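Local coordinates for S-adenosyl-L-methionine-dependent 2-deoxy-scyllo-inosamine dehydrogenase (Bacillus circulans, PDB 4M7S), which catalyses the radical S-adenosyl-L-methionine-dependent two-electron oxidation of 2-deoxy-scyllo-inosamine to amino-dideoxy-scyllo-inosose in butirosin biosynthesis, using two [4Fe-4S] clusters, at residues A[8-13]-A[34-39]; A[55-60]-A[83-88]; A[62-67]-A[89-94]; A[111-116]-A[140-145]. One frame throughout, in Å; residues are numbered along the deposited sequence. Where two conformers were deposited one is given.

Contact 1: residues A[8-13]-A[34-39]; sequences IEVEVN and GEMDPA. With IMD (imidazole), chain F.
Met-36 and Val-12 supply the backbone bond that ties 34-39 to the turn just after strand 7-10: Met-36 N donates to Val-12 O at 3.0 Å, nearly straight at hydrogen (172°). One residue further along, Asn-13 and Glu-35 form an isolated bridge, and the CA of Asn-13 makes a C-H...O contact with Gly-34 O at 3.3 Å.

The apolar part belongs to Met-36, present as selenomethionine. Its CG lies anti to the backbone N (chi1 179°) and the chain runs straight as far as SE, then bends at chi3 (-72°), which brings the methyl CE against Val-10 CG1 at 3.6 Å and to 3.4 Å from Glu-11 O. The Val-10 and Met-36 side chains cross at about a right angle. Beside the bridge, Glu-35 CG lies against Asn-13 CB at 3.5 Å, while the Glu-35 carboxylate turns elsewhere, with OE2 accepting from Lys-69 N.

Polar side chains complete the join. A water accepts from Asn-13 ND2 and donates to Gly-34 O, and the same ND2 also bonds Glu-64 O. Away from the interface, Asp-37 OD1 accepts from Ala-39 N at 2.9 Å and so caps helix 38-50; an imidazole, probably from the crystallisation liquor, lies at this carboxylate, with bonds that are weak or implausibly short.

Glu-11, whose OE1 accepts from Val-180 N, centres an inverse gamma turn where strand 7-10 ends. The arrangement belongs to the radical SAM fold, in which the loop after the first strand carries the cluster-binding cysteines, here Cys-16, Cys-20 and Cys-23, before the chain returns to helix 38-50.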
loop_
_atom_site.group_PDB
_atom_site.type_symbol
_atom_site.label_atom_id
_atom_site.label_comp_id
_atom_site.label_asym_id
_atom_site.label_seq_id
_atom_site.Cartn_x
_atom_site.Cartn_y
_atom_site.Cartn_z
ATOM N N ILE A 8 -1.908 0.845 5.454
ATOM C CA ILE A 8 -2.827 0.848 4.328
ATOM C C ILE A 8 -2.180 1.572 3.154
ATOM O O ILE A 8 -1.649 2.677 3.318
ATOM C CB ILE A 8 -4.201 1.464 4.681
ATOM C CG1 ILE A 8 -5.097 1.500 3.442
ATOM C CG2 ILE A 8 -4.052 2.872 5.271
ATOM C CD1 ILE A 8 -6.557 1.676 3.773
ATOM N N GLU A 9 -2.211 0.937 1.981
ATOM C CA GLU A 9 -1.616 1.500 0.774
ATOM C C GLU A 9 -2.728 1.961 -0.137
ATOM O O GLU A 9 -3.588 1.161 -0.508
ATOM C CB GLU A 9 -0.798 0.443 0.025
ATOM C CG GLU A 9 0.673 0.419 0.339
ATOM C CD GLU A 9 1.415 -0.606 -0.495
ATOM O OE1 GLU A 9 1.112 -0.711 -1.700
ATOM O OE2 GLU A 9 2.282 -1.312 0.056
ATOM N N VAL A 10 -2.710 3.241 -0.502
ATOM C CA VAL A 10 -3.783 3.823 -1.301
ATOM C C VAL A 10 -3.282 4.228 -2.691
ATOM O O VAL A 10 -2.396 5.082 -2.819
ATOM C CB VAL A 10 -4.389 5.031 -0.593
ATOM C CG1 VAL A 10 -5.636 5.515 -1.320
ATOM C CG2 VAL A 10 -4.748 4.668 0.852
ATOM N N GLU A 11 -3.847 3.620 -3.728
ATOM C CA GLU A 11 -3.498 3.980 -5.099
ATOM C C GLU A 11 -4.181 5.292 -5.501
ATOM O O GLU A 11 -5.168 5.287 -6.246
ATOM C CB GLU A 11 -3.905 2.856 -6.058
ATOM C CG GLU A 11 -3.247 2.917 -7.429
ATOM C CD GLU A 11 -3.685 1.779 -8.339
ATOM O OE1 GLU A 11 -4.827 1.274 -8.174
ATOM O OE2 GLU A 11 -2.877 1.387 -9.211
ATOM N N VAL A 12 -3.663 6.419 -5.015
ATOM C CA VAL A 12 -4.262 7.722 -5.355
ATOM C C VAL A 12 -4.087 8.062 -6.843
ATOM O O VAL A 12 -4.785 8.915 -7.386
ATOM C CB VAL A 12 -3.748 8.861 -4.446
ATOM C CG1 VAL A 12 -3.993 8.508 -2.980
ATOM C CG2 VAL A 12 -2.256 9.126 -4.692
ATOM N N ASN A 13 -3.148 7.391 -7.503
ATOM C CA ASN A 13 -3.095 7.439 -8.958
ATOM C C ASN A 13 -2.386 6.206 -9.486
ATOM O O ASN A 13 -1.498 5.667 -8.828
ATOM C CB ASN A 13 -2.417 8.715 -9.450
ATOM C CG ASN A 13 -0.928 8.690 -9.256
ATOM O OD1 ASN A 13 -0.448 8.722 -8.122
ATOM N ND2 ASN A 13 -0.177 8.636 -10.361
ATOM N N GLY A 34 -6.785 6.919 -14.493
ATOM C CA GLY A 34 -5.558 7.572 -14.074
ATOM C C GLY A 34 -5.551 7.967 -12.601
ATOM O O GLY A 34 -4.654 7.590 -11.849
ATOM N N GLU A 35 -6.543 8.738 -12.172
ATOM C CA GLU A 35 -6.518 9.212 -10.795
ATOM C C GLU A 35 -7.711 8.847 -9.939
ATOM O O GLU A 35 -8.835 8.743 -10.422
ATOM C CB GLU A 35 -6.285 10.711 -10.739
ATOM C CG GLU A 35 -5.019 11.049 -10.000
ATOM C CD GLU A 35 -4.571 12.449 -10.264
ATOM O OE1 GLU A 35 -5.088 13.354 -9.578
ATOM O OE2 GLU A 35 -3.719 12.641 -11.160
HETATM N N MSE A 36 -7.453 8.668 -8.650
HETATM C CA MSE A 36 -8.537 8.358 -7.733
HETATM C C MSE A 36 -9.503 9.537 -7.615
HETATM O O MSE A 36 -9.081 10.680 -7.449
HETATM C CB MSE A 36 -8.002 7.967 -6.353
HETATM C CG MSE A 36 -9.121 7.660 -5.374
HETATM SE SE MSE A 36 -8.518 7.043 -3.639
HETATM C CE MSE A 36 -7.898 5.256 -4.149
ATOM N N ASP A 37 -10.796 9.253 -7.743
ATOM C CA ASP A 37 -11.846 10.239 -7.488
ATOM C C ASP A 37 -11.651 10.840 -6.088
ATOM O O ASP A 37 -11.576 10.110 -5.111
ATOM C CB ASP A 37 -13.220 9.561 -7.599
ATOM C CG ASP A 37 -14.384 10.552 -7.552
ATOM O OD1 ASP A 37 -14.221 11.671 -7.026
ATOM O OD2 ASP A 37 -15.481 10.200 -8.037
ATOM N N PRO A 38 -11.537 12.177 -5.991
ATOM C CA PRO A 38 -11.385 12.799 -4.665
ATOM C C PRO A 38 -12.532 12.454 -3.718
ATOM O O PRO A 38 -12.328 12.375 -2.511
ATOM C CB PRO A 38 -11.366 14.308 -4.969
ATOM C CG PRO A 38 -11.743 14.444 -6.427
ATOM C CD PRO A 38 -11.369 13.151 -7.084
ATOM N N ALA A 39 -13.722 12.240 -4.265
ATOM C CA ALA A 39 -14.845 11.772 -3.472
ATOM C C ALA A 39 -14.562 10.390 -2.885
ATOM O O ALA A 39 -14.969 10.087 -1.767
ATOM C CB ALA A 39 -16.084 11.727 -4.308
HETATM N N1 IMD F . -17.172 11.990 -8.064
HETATM C C2 IMD F . -17.416 13.314 -8.001
HETATM N N3 IMD F . -18.568 13.570 -8.665
HETATM C C4 IMD F . -19.048 12.402 -9.153
HETATM C C5 IMD F . -18.163 11.400 -8.771
HETATM O O HOH W 1 -1.652 8.606 -12.465
#

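Contact 2: residues A[55-60]-A[83-88]; sequences GRISFH and PRARPI
Arg-56 and Arg-86 sit opposite each other on neighbouring parallel strands, their side chains side by side and pointing the same way. They reach this alignment differently. Arg-86 is extended from CG to NE, with CG anti to the backbone N (chi1 175°), whereas Arg-56 bends at chi2. The aliphatic portions meet at CD to CD, 3.9 Å apart, with Arg-56 CD at the edge of the Arg-86 guanidinium. The guanidinium planes are almost perpendicular.

On the other face, Ile-57 sends CG1 anti to the backbone N, and this leaves its CG2 branch to lie 3.7 Å from Pro-87 CA and 4.1 Å from Pro-87 CB. Ala-85 CB borders the same branch more loosely. Phe-59 runs alongside Pro-87, presenting the edge of its ring: CE2 approaches Pro-87 CB, and CD2 comes to 3.6 Å from Ile-88 O. Leu-48 and Met-45 of helix 38-50 pack on Ile-57, and Tyr-41 on Phe-59.

The backbone alternates as parallel strands do. Arg-86 N donates to Gly-55 O, Ile-57 N to Arg-86 O, and Ile-88 N to Ile-57 O at 2.8 Å. Pro-87 CA adds a C-H...O contact to Ile-57 O at 3.3 Å. These strands, with helix 71-81 between them, form a beta-alpha-beta unit.

The chemistry differs between the faces. Ile-57, Phe-59 and Pro-87 pack as an apolar group, the first two against helix 38-50 and Pro-87 against Ile-109. On the arginine side the two NE atoms lie 4.6 Å apart, a like-charge approach that is probably mildly unfavourable; Arg-56 is exposed, and Arg-86 NH2 has a weak bond to Gln-110 OE1.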
loop_
_atom_site.group_PDB
_atom_site.type_symbol
_atom_site.label_atom_id
_atom_site.label_comp_id
_atom_site.label_asym_id
_atom_site.label_seq_id
_atom_site.Cartn_x
_atom_site.Cartn_y
_atom_site.Cartn_z
ATOM N N GLY A 55 -2.107 3.770 12.255
ATOM C CA GLY A 55 -0.998 3.036 11.674
ATOM C C GLY A 55 -0.351 3.846 10.567
ATOM O O GLY A 55 -0.474 5.075 10.533
ATOM N N ARG A 56 0.331 3.169 9.651
ATOM C CA ARG A 56 0.958 3.867 8.529
ATOM C C ARG A 56 0.015 3.959 7.340
ATOM O O ARG A 56 -0.771 3.042 7.081
ATOM C CB ARG A 56 2.231 3.153 8.084
ATOM C CG ARG A 56 2.981 2.447 9.166
ATOM C CD ARG A 56 4.271 3.149 9.486
ATOM N NE ARG A 56 5.198 2.260 10.176
ATOM C CZ ARG A 56 5.092 1.914 11.457
ATOM N NH1 ARG A 56 4.096 2.382 12.201
ATOM N NH2 ARG A 56 5.984 1.093 11.993
ATOM N N ILE A 57 0.096 5.067 6.614
ATOM C CA ILE A 57 -0.626 5.199 5.357
ATOM C C ILE A 57 0.346 5.601 4.243
ATOM O O ILE A 57 1.096 6.570 4.384
ATOM C CB ILE A 57 -1.830 6.189 5.469
ATOM C CG1 ILE A 57 -2.521 6.376 4.115
ATOM C CG2 ILE A 57 -1.388 7.543 6.043
ATOM C CD1 ILE A 57 -3.924 6.976 4.229
ATOM N N SER A 58 0.369 4.827 3.159
ATOM C CA SER A 58 1.143 5.200 1.968
ATOM C C SER A 58 0.245 5.444 0.745
ATOM O O SER A 58 -0.920 5.028 0.733
ATOM C CB SER A 58 2.247 4.182 1.661
ATOM O OG SER A 58 1.820 2.860 1.873
ATOM N N PHE A 59 0.790 6.119 -0.270
ATOM C CA PHE A 59 -0.009 6.639 -1.384
ATOM C C PHE A 59 0.399 6.090 -2.746
ATOM O O PHE A 59 0.188 6.742 -3.784
ATOM C CB PHE A 59 0.085 8.161 -1.410
ATOM C CG PHE A 59 -0.299 8.797 -0.116
ATOM C CD1 PHE A 59 -1.624 9.135 0.140
ATOM C CD2 PHE A 59 0.654 9.034 0.863
ATOM C CE1 PHE A 59 -1.988 9.720 1.335
ATOM C CE2 PHE A 59 0.292 9.607 2.080
ATOM C CZ PHE A 59 -1.029 9.957 2.310
ATOM N N HIS A 60 0.949 4.865 -2.740
ATOM C CA HIS A 60 1.628 4.228 -3.894
ATOM C C HIS A 60 1.284 2.729 -4.018
ATOM O O HIS A 60 1.639 1.949 -3.130
ATOM C CB HIS A 60 3.147 4.362 -3.685
ATOM C CG HIS A 60 3.995 3.775 -4.779
ATOM N ND1 HIS A 60 5.068 4.449 -5.320
ATOM C CD2 HIS A 60 3.962 2.570 -5.399
ATOM C CE1 HIS A 60 5.642 3.699 -6.245
ATOM N NE2 HIS A 60 4.991 2.554 -6.313
ATOM N N PRO A 83 -5.087 12.157 12.221
ATOM C CA PRO A 83 -3.852 12.832 12.640
ATOM C C PRO A 83 -2.893 11.927 13.429
ATOM O O PRO A 83 -1.709 12.257 13.529
ATOM C CB PRO A 83 -4.360 13.987 13.521
ATOM C CG PRO A 83 -5.700 13.543 14.007
ATOM C CD PRO A 83 -6.278 12.707 12.894
ATOM N N ARG A 84 -3.390 10.819 13.978
ATOM C CA ARG A 84 -2.521 9.834 14.634
ATOM C C ARG A 84 -1.763 8.952 13.627
ATOM O O ARG A 84 -0.742 8.357 13.965
ATOM C CB ARG A 84 -3.319 8.914 15.561
ATOM C CG ARG A 84 -4.131 9.599 16.636
ATOM C CD ARG A 84 -4.892 8.556 17.468
ATOM N NE ARG A 84 -3.988 7.704 18.244
ATOM C CZ ARG A 84 -4.189 6.411 18.492
ATOM N NH1 ARG A 84 -5.265 5.790 18.016
ATOM N NH2 ARG A 84 -3.302 5.733 19.210
ATOM N N ALA A 85 -2.267 8.853 12.399
ATOM C CA ALA A 85 -1.651 7.970 11.403
ATOM C C ALA A 85 -0.293 8.505 10.963
ATOM O O ALA A 85 0.030 9.666 11.213
ATOM C CB ALA A 85 -2.554 7.792 10.203
ATOM N N ARG A 86 0.494 7.661 10.299
ATOM C CA ARG A 86 1.834 8.041 9.856
ATOM C C ARG A 86 1.932 7.972 8.340
ATOM O O ARG A 86 2.074 6.885 7.775
ATOM C CB ARG A 86 2.885 7.133 10.513
ATOM C CG ARG A 86 4.329 7.357 10.047
ATOM C CD ARG A 86 5.301 6.632 10.976
ATOM N NE ARG A 86 6.657 6.582 10.434
ATOM C CZ ARG A 86 7.576 7.524 10.619
ATOM N NH1 ARG A 86 8.784 7.384 10.093
ATOM N NH2 ARG A 86 7.289 8.605 11.335
ATOM N N PRO A 87 1.831 9.136 7.674
ATOM C CA PRO A 87 1.851 9.235 6.211
ATOM C C PRO A 87 3.263 9.085 5.647
ATOM O O PRO A 87 4.178 9.787 6.083
ATOM C CB PRO A 87 1.326 10.660 5.942
ATOM C CG PRO A 87 0.717 11.127 7.260
ATOM C CD PRO A 87 1.538 10.435 8.305
ATOM N N ILE A 88 3.426 8.170 4.693
ATOM C CA ILE A 88 4.724 7.888 4.095
ATOM C C ILE A 88 4.609 8.003 2.585
ATOM O O ILE A 88 3.656 7.491 1.999
ATOM C CB ILE A 88 5.169 6.441 4.369
ATOM C CG1 ILE A 88 5.007 6.079 5.845
ATOM C CG2 ILE A 88 6.604 6.220 3.874
ATOM C CD1 ILE A 88 5.889 6.872 6.764
#

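Contact 3: residues A[62-67]-A[89-94]. With SF4 (iron/sulfur cluster), chain C.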
loop_
_atom_site.group_PDB
_atom_site.type_symbol
_atom_site.label_atom_id
_atom_site.label_comp_id
_atom_site.label_asym_id
_atom_site.label_seq_id
_atom_site.Cartn_x
_atom_site.Cartn_y
_atom_site.Cartn_z
ATOM N N TYR A 62 1.128 0.821 -7.572
ATOM C CA TYR A 62 2.128 0.633 -8.627
ATOM C C TYR A 62 2.234 1.882 -9.491
ATOM O O TYR A 62 2.604 1.823 -10.673
ATOM C CB TYR A 62 1.813 -0.589 -9.474
ATOM C CG TYR A 62 2.222 -1.893 -8.831
ATOM C CD1 TYR A 62 3.511 -2.390 -8.980
ATOM C CD2 TYR A 62 1.320 -2.622 -8.069
ATOM C CE1 TYR A 62 3.890 -3.588 -8.394
ATOM C CE2 TYR A 62 1.687 -3.819 -7.475
ATOM C CZ TYR A 62 2.970 -4.292 -7.638
ATOM O OH TYR A 62 3.324 -5.481 -7.049
ATOM N N GLY A 63 1.901 3.016 -8.888
ATOM C CA GLY A 63 1.995 4.294 -9.569
ATOM C C GLY A 63 2.856 5.255 -8.778
ATOM O O GLY A 63 3.236 4.968 -7.639
ATOM N N GLU A 64 3.167 6.397 -9.386
ATOM C CA GLU A 64 3.985 7.421 -8.751
ATOM C C GLU A 64 3.078 8.436 -8.067
ATOM O O GLU A 64 2.324 9.144 -8.744
ATOM C CB GLU A 64 4.838 8.121 -9.818
ATOM C CG GLU A 64 5.643 9.288 -9.288
ATOM C CD GLU A 64 6.454 8.920 -8.043
ATOM O OE1 GLU A 64 6.504 9.748 -7.105
ATOM O OE2 GLU A 64 7.053 7.819 -8.016
ATOM N N PRO A 65 3.141 8.521 -6.725
ATOM C CA PRO A 65 2.210 9.422 -6.033
ATOM C C PRO A 65 2.430 10.903 -6.363
ATOM O O PRO A 65 1.464 11.659 -6.362
ATOM C CB PRO A 65 2.467 9.141 -4.539
ATOM C CG PRO A 65 3.858 8.549 -4.488
ATOM C CD PRO A 65 4.031 7.796 -5.797
ATOM N N LEU A 66 3.661 11.316 -6.648
ATOM C CA LEU A 66 3.911 12.726 -6.988
ATOM C C LEU A 66 3.298 13.147 -8.328
ATOM O O LEU A 66 3.350 14.322 -8.702
ATOM C CB LEU A 66 5.405 13.061 -6.967
ATOM C CG LEU A 66 6.169 12.927 -5.647
ATOM C CD1 LEU A 66 7.299 13.937 -5.593
ATOM C CD2 LEU A 66 5.274 13.098 -4.446
ATOM N N LEU A 67 2.732 12.186 -9.053
ATOM C CA LEU A 67 2.025 12.481 -10.293
ATOM C C LEU A 67 0.559 12.801 -10.012
ATOM O O LEU A 67 -0.151 13.300 -10.872
ATOM C CB LEU A 67 2.117 11.306 -11.270
ATOM C CG LEU A 67 3.297 11.301 -12.242
ATOM C CD1 LEU A 67 3.238 10.106 -13.197
ATOM C CD2 LEU A 67 3.286 12.597 -13.027
ATOM N N ILE A 89 5.580 8.654 1.950
ATOM C CA ILE A 89 5.624 8.683 0.490
ATOM C C ILE A 89 6.676 7.703 -0.036
ATOM O O ILE A 89 7.850 7.781 0.341
ATOM C CB ILE A 89 5.962 10.089 -0.051
ATOM C CG1 ILE A 89 4.794 11.053 0.161
ATOM C CG2 ILE A 89 6.305 10.021 -1.551
ATOM C CD1 ILE A 89 3.653 10.832 -0.802
ATOM N N TYR A 90 6.258 6.778 -0.896
ATOM C CA TYR A 90 7.205 5.963 -1.640
ATOM C C TYR A 90 7.233 6.520 -3.068
ATOM O O TYR A 90 6.205 6.539 -3.751
ATOM C CB TYR A 90 6.767 4.505 -1.644
ATOM C CG TYR A 90 6.758 3.836 -0.276
ATOM C CD1 TYR A 90 5.728 4.060 0.630
ATOM C CD2 TYR A 90 7.769 2.964 0.093
ATOM C CE1 TYR A 90 5.708 3.434 1.872
ATOM C CE2 TYR A 90 7.758 2.330 1.328
ATOM C CZ TYR A 90 6.729 2.573 2.212
ATOM O OH TYR A 90 6.718 1.950 3.439
ATOM N N THR A 91 8.396 6.983 -3.516
ATOM C CA THR A 91 8.464 7.693 -4.794
ATOM C C THR A 91 9.732 7.353 -5.580
ATOM O O THR A 91 10.756 7.044 -4.977
ATOM C CB THR A 91 8.379 9.221 -4.555
ATOM O OG1 THR A 91 8.473 9.917 -5.805
ATOM C CG2 THR A 91 9.500 9.688 -3.617
ATOM N N ASN A 92 9.675 7.399 -6.916
ATOM C CA ASN A 92 10.895 7.231 -7.706
ATOM C C ASN A 92 11.777 8.472 -7.671
ATOM O O ASN A 92 12.907 8.450 -8.164
ATOM C CB ASN A 92 10.628 6.798 -9.160
ATOM C CG ASN A 92 9.727 7.759 -9.918
ATOM O OD1 ASN A 92 9.749 8.977 -9.693
ATOM N ND2 ASN A 92 8.912 7.209 -10.820
ATOM N N GLY A 93 11.246 9.555 -7.107
ATOM C CA GLY A 93 12.017 10.773 -6.905
ATOM C C GLY A 93 12.059 11.760 -8.067
ATOM O O GLY A 93 12.492 12.897 -7.883
ATOM N N ASP A 94 11.613 11.348 -9.254
ATOM C CA ASP A 94 11.760 12.195 -10.443
ATOM C C ASP A 94 10.985 13.516 -10.359
ATOM O O ASP A 94 11.282 14.469 -11.080
ATOM C CB ASP A 94 11.337 11.434 -11.698
ATOM C CG ASP A 94 12.143 10.168 -11.910
ATOM O OD1 ASP A 94 13.294 10.108 -11.426
ATOM O OD2 ASP A 94 11.625 9.238 -12.562
HETATM FE FE1 SF4 C . 7.264 3.042 -11.619
HETATM FE FE2 SF4 C . 9.454 1.580 -12.007
HETATM FE FE3 SF4 C . 7.190 0.368 -11.327
HETATM FE FE4 SF4 C . 8.451 1.908 -9.484
HETATM S S1 SF4 C . 9.233 -0.054 -10.383
HETATM S S2 SF4 C . 6.205 1.911 -9.926
HETATM S S3 SF4 C . 9.357 3.552 -10.824
HETATM S S4 SF4 C . 7.572 1.493 -13.311
HETATM O O HOH W 2 8.589 11.253 -8.524
#
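The carboxylate of Glu-64 reaches across to the end of strand 86-91 and divides its oxygens between Thr-91 and Asn-92. CG stands anti to the backbone N (chi1 175°) and the chain folds at chi2 (51°), which carries the carboxylate to Asn-92, its plane 25° from that of the amide. OE2 takes the Asn-92 N-H on its syn side at 2.9 Å in a nearly straight bond, and OE1 takes Leu-66 N on its anti side at 3.3 Å; both donors stand well out of the carboxylate plane. Thr-91 OG1 is modelled 2.4 Å from Glu-64 OE1, too short for the length of this bond to be trusted.

Thr-91 OG1 in turn accepts from Gly-93 N, an ST turn, and Asn-92 OD1 from Asp-94 N, an Asx turn. A water donates to Asn-92 OD1 at 2.8 Å and, weakly, to Glu-64 OE1. Beside the polar group, Pro-65 CG slides past Ile-89 CG2 at 4.1 Å and abuts Tyr-90 O.

Asn-92 ND2 lies 3.7 Å from sulfur S3 of the iron-sulfur cluster and donates to Asn-17 OD1. The N-H donors of Asn-92 and Leu-66 would probably favour the ionised form of the buried carboxylate, which as a second-shell group fixes the backbone of a residue lining the cluster pocket.

Contact 4: residues A[111-116]-A[140-145]; sequences KFIVTQ and VYLDHS
Strands 111-116 and 140-143 run parallel, their axes 4.6 Å apart at closest approach and inclined by 24°, with Ile-113 paired to Val-140 and Gln-116 to Asp-143. Five backbone bonds alternate between them: Val-140 N to Phe-112 O, Val-114 N to Val-140 O, Leu-142 N to Val-114 O, Gln-116 N to Leu-142 O, and finally His-144 N to Gln-116 O, stretched to 3.3 Å.

On one face, Ile-113 lies side by side with Val-140 and Leu-142. Its CG2, anti to the backbone N, touches Leu-142 CD1 at 3.8 Å, and its CD1 reaches Val-140 CB at 4.1 Å. The extended Lys-111 crosses over the end of this row, its CE tight against Val-140 CG2 at 3.5 Å. The opposite face carries Val-114, whose CG1 meets Tyr-141 CE1 obliquely at 3.5 Å. Further on, Gln-116 CG and CB border Asp-143 OD2 with the amide and carboxylate planes 24° apart.

Strand 139-143 is one edge of the sheet within this chain, and Tyr-141 and Leu-142 are exposed. Strand 111-116 bonds on its other edge to strand 86-91, while Phe-112 packs against Leu-101 and Leu-104 of helix 98-107. His-144 stacks on Tyr-22, in the loop bearing the cluster cysteines.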
loop_
_atom_site.group_PDB
_atom_site.type_symbol
_atom_site.label_atom_id
_atom_site.label_comp_id
_atom_site.label_asym_id
_atom_site.label_seq_id
_atom_site.Cartn_x
_atom_site.Cartn_y
_atom_site.Cartn_z
ATOM N N LYS A 111 7.728 10.693 6.199
ATOM C CA LYS A 111 8.864 9.999 5.608
ATOM C C LYS A 111 8.748 9.879 4.097
ATOM O O LYS A 111 7.675 9.579 3.568
ATOM C CB LYS A 111 9.026 8.615 6.240
ATOM C CG LYS A 111 10.361 7.943 5.976
ATOM C CD LYS A 111 10.576 6.859 7.015
ATOM C CE LYS A 111 11.814 6.024 6.742
ATOM N NZ LYS A 111 11.940 4.842 7.659
ATOM N N PHE A 112 9.863 10.128 3.412
ATOM C CA PHE A 112 9.977 9.898 1.979
ATOM C C PHE A 112 10.962 8.757 1.732
ATOM O O PHE A 112 12.110 8.803 2.184
ATOM C CB PHE A 112 10.480 11.158 1.269
ATOM C CG PHE A 112 9.573 12.359 1.423
ATOM C CD1 PHE A 112 9.693 13.203 2.519
ATOM C CD2 PHE A 112 8.615 12.652 0.457
ATOM C CE1 PHE A 112 8.864 14.326 2.655
ATOM C CE2 PHE A 112 7.779 13.774 0.584
ATOM C CZ PHE A 112 7.907 14.608 1.683
ATOM N N ILE A 113 10.500 7.728 1.031
ATOM C CA ILE A 113 11.361 6.629 0.626
ATOM C C ILE A 113 11.584 6.827 -0.855
ATOM O O ILE A 113 10.677 6.583 -1.649
ATOM C CB ILE A 113 10.685 5.259 0.807
ATOM C CG1 ILE A 113 9.988 5.152 2.166
ATOM C CG2 ILE A 113 11.692 4.129 0.579
ATOM C CD1 ILE A 113 10.913 5.241 3.332
ATOM N N VAL A 114 12.771 7.284 -1.233
ATOM C CA VAL A 114 13.036 7.546 -2.642
ATOM C C VAL A 114 13.800 6.384 -3.264
ATOM O O VAL A 114 14.819 5.946 -2.728
ATOM C CB VAL A 114 13.840 8.847 -2.849
ATOM C CG1 VAL A 114 14.068 9.089 -4.331
ATOM C CG2 VAL A 114 13.119 10.027 -2.222
ATOM N N THR A 115 13.303 5.891 -4.394
ATOM C CA THR A 115 13.989 4.834 -5.124
ATOM C C THR A 115 14.355 5.284 -6.535
ATOM O O THR A 115 13.483 5.447 -7.387
ATOM C CB THR A 115 13.126 3.559 -5.212
ATOM O OG1 THR A 115 12.464 3.339 -3.962
ATOM C CG2 THR A 115 13.990 2.346 -5.537
ATOM N N GLN A 116 15.645 5.497 -6.778
ATOM C CA GLN A 116 16.124 5.726 -8.136
ATOM C C GLN A 116 15.860 4.457 -8.943
ATOM O O GLN A 116 16.379 3.390 -8.608
ATOM C CB GLN A 116 17.618 6.043 -8.128
ATOM C CG GLN A 116 18.238 6.118 -9.515
ATOM C CD GLN A 116 17.672 7.255 -10.338
ATOM O OE1 GLN A 116 17.379 8.330 -9.808
ATOM N NE2 GLN A 116 17.501 7.025 -11.638
ATOM N N VAL A 140 14.654 8.626 2.896
ATOM C CA VAL A 140 15.490 7.454 2.734
ATOM C C VAL A 140 15.682 7.235 1.239
ATOM O O VAL A 140 14.706 7.169 0.486
ATOM C CB VAL A 140 14.880 6.213 3.401
ATOM C CG1 VAL A 140 15.762 4.993 3.144
ATOM C CG2 VAL A 140 14.723 6.452 4.898
ATOM N N TYR A 141 16.942 7.166 0.825
ATOM C CA TYR A 141 17.305 6.983 -0.573
ATOM C C TYR A 141 17.709 5.544 -0.843
ATOM O O TYR A 141 18.713 5.067 -0.316
ATOM C CB TYR A 141 18.477 7.890 -0.940
ATOM C CG TYR A 141 18.081 9.241 -1.478
ATOM C CD1 TYR A 141 17.404 9.353 -2.685
ATOM C CD2 TYR A 141 18.408 10.407 -0.797
ATOM C CE1 TYR A 141 17.046 10.587 -3.191
ATOM C CE2 TYR A 141 18.053 11.648 -1.295
ATOM C CZ TYR A 141 17.370 11.732 -2.494
ATOM O OH TYR A 141 17.011 12.959 -3.008
ATOM N N LEU A 142 16.922 4.852 -1.656
ATOM C CA LEU A 142 17.309 3.534 -2.132
ATOM C C LEU A 142 17.645 3.639 -3.605
ATOM O O LEU A 142 17.286 4.617 -4.274
ATOM C CB LEU A 142 16.173 2.533 -1.944
ATOM C CG LEU A 142 15.601 2.444 -0.534
ATOM C CD1 LEU A 142 14.347 1.602 -0.522
ATOM C CD2 LEU A 142 16.639 1.867 0.394
ATOM N N ASP A 143 18.350 2.631 -4.104
ATOM C CA ASP A 143 18.556 2.480 -5.534
ATOM C C ASP A 143 18.272 1.029 -5.884
ATOM O O ASP A 143 18.883 0.116 -5.324
ATOM C CB ASP A 143 19.986 2.864 -5.931
ATOM C CG ASP A 143 20.175 2.959 -7.444
ATOM O OD1 ASP A 143 20.347 1.907 -8.097
ATOM O OD2 ASP A 143 20.169 4.088 -7.979
ATOM N N HIS A 144 17.312 0.817 -6.777
ATOM C CA HIS A 144 17.132 -0.493 -7.373
ATOM C C HIS A 144 18.534 -0.776 -7.913
ATOM O O HIS A 144 19.100 0.033 -8.654
ATOM C CB HIS A 144 16.005 -0.469 -8.407
ATOM C CG HIS A 144 16.228 -1.398 -9.558
ATOM N ND1 HIS A 144 16.965 -1.044 -10.669
ATOM C CD2 HIS A 144 15.828 -2.676 -9.767
ATOM C CE1 HIS A 144 17.006 -2.058 -11.513
ATOM N NE2 HIS A 144 16.323 -3.062 -10.989
ATOM N N SER A 145 19.103 -1.910 -7.515
ATOM C CA SER A 145 20.442 -2.300 -7.946
ATOM C C SER A 145 20.860 -3.610 -7.291
ATOM O O SER A 145 21.663 -3.617 -6.361
ATOM C CB SER A 145 21.528 -1.240 -7.740
ATOM O OG SER A 145 21.522 -0.284 -8.786
#

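How the contacts relate
The contacts involve five successive strands of one sheet, in the order 7-10, 56-58, 86-91, 111-116, 139-143, the parallel strands of the radical SAM domain, with contacts 1 and 3 adding loops. Contact 1 closes before the others open; contacts 2 and 3 alternate along the chain and share strand 86-91; contact 4 follows. Neighbours are joined by backbone or side-chain bonds: Val-10 N to Ser-58 O between contacts 1 and 2, His-60 ND1 to Tyr-90 O between 2 and 3, and Ile-113 N to Ile-89 O between 3 and 4. The centres of contacts 3 and 4 are about 10 Å apart, those of 1 and 4 about 22 Å. Contact 3 borders the Cys-16, Cys-20 and Cys-23 cluster through Tyr-62 and Asn-92.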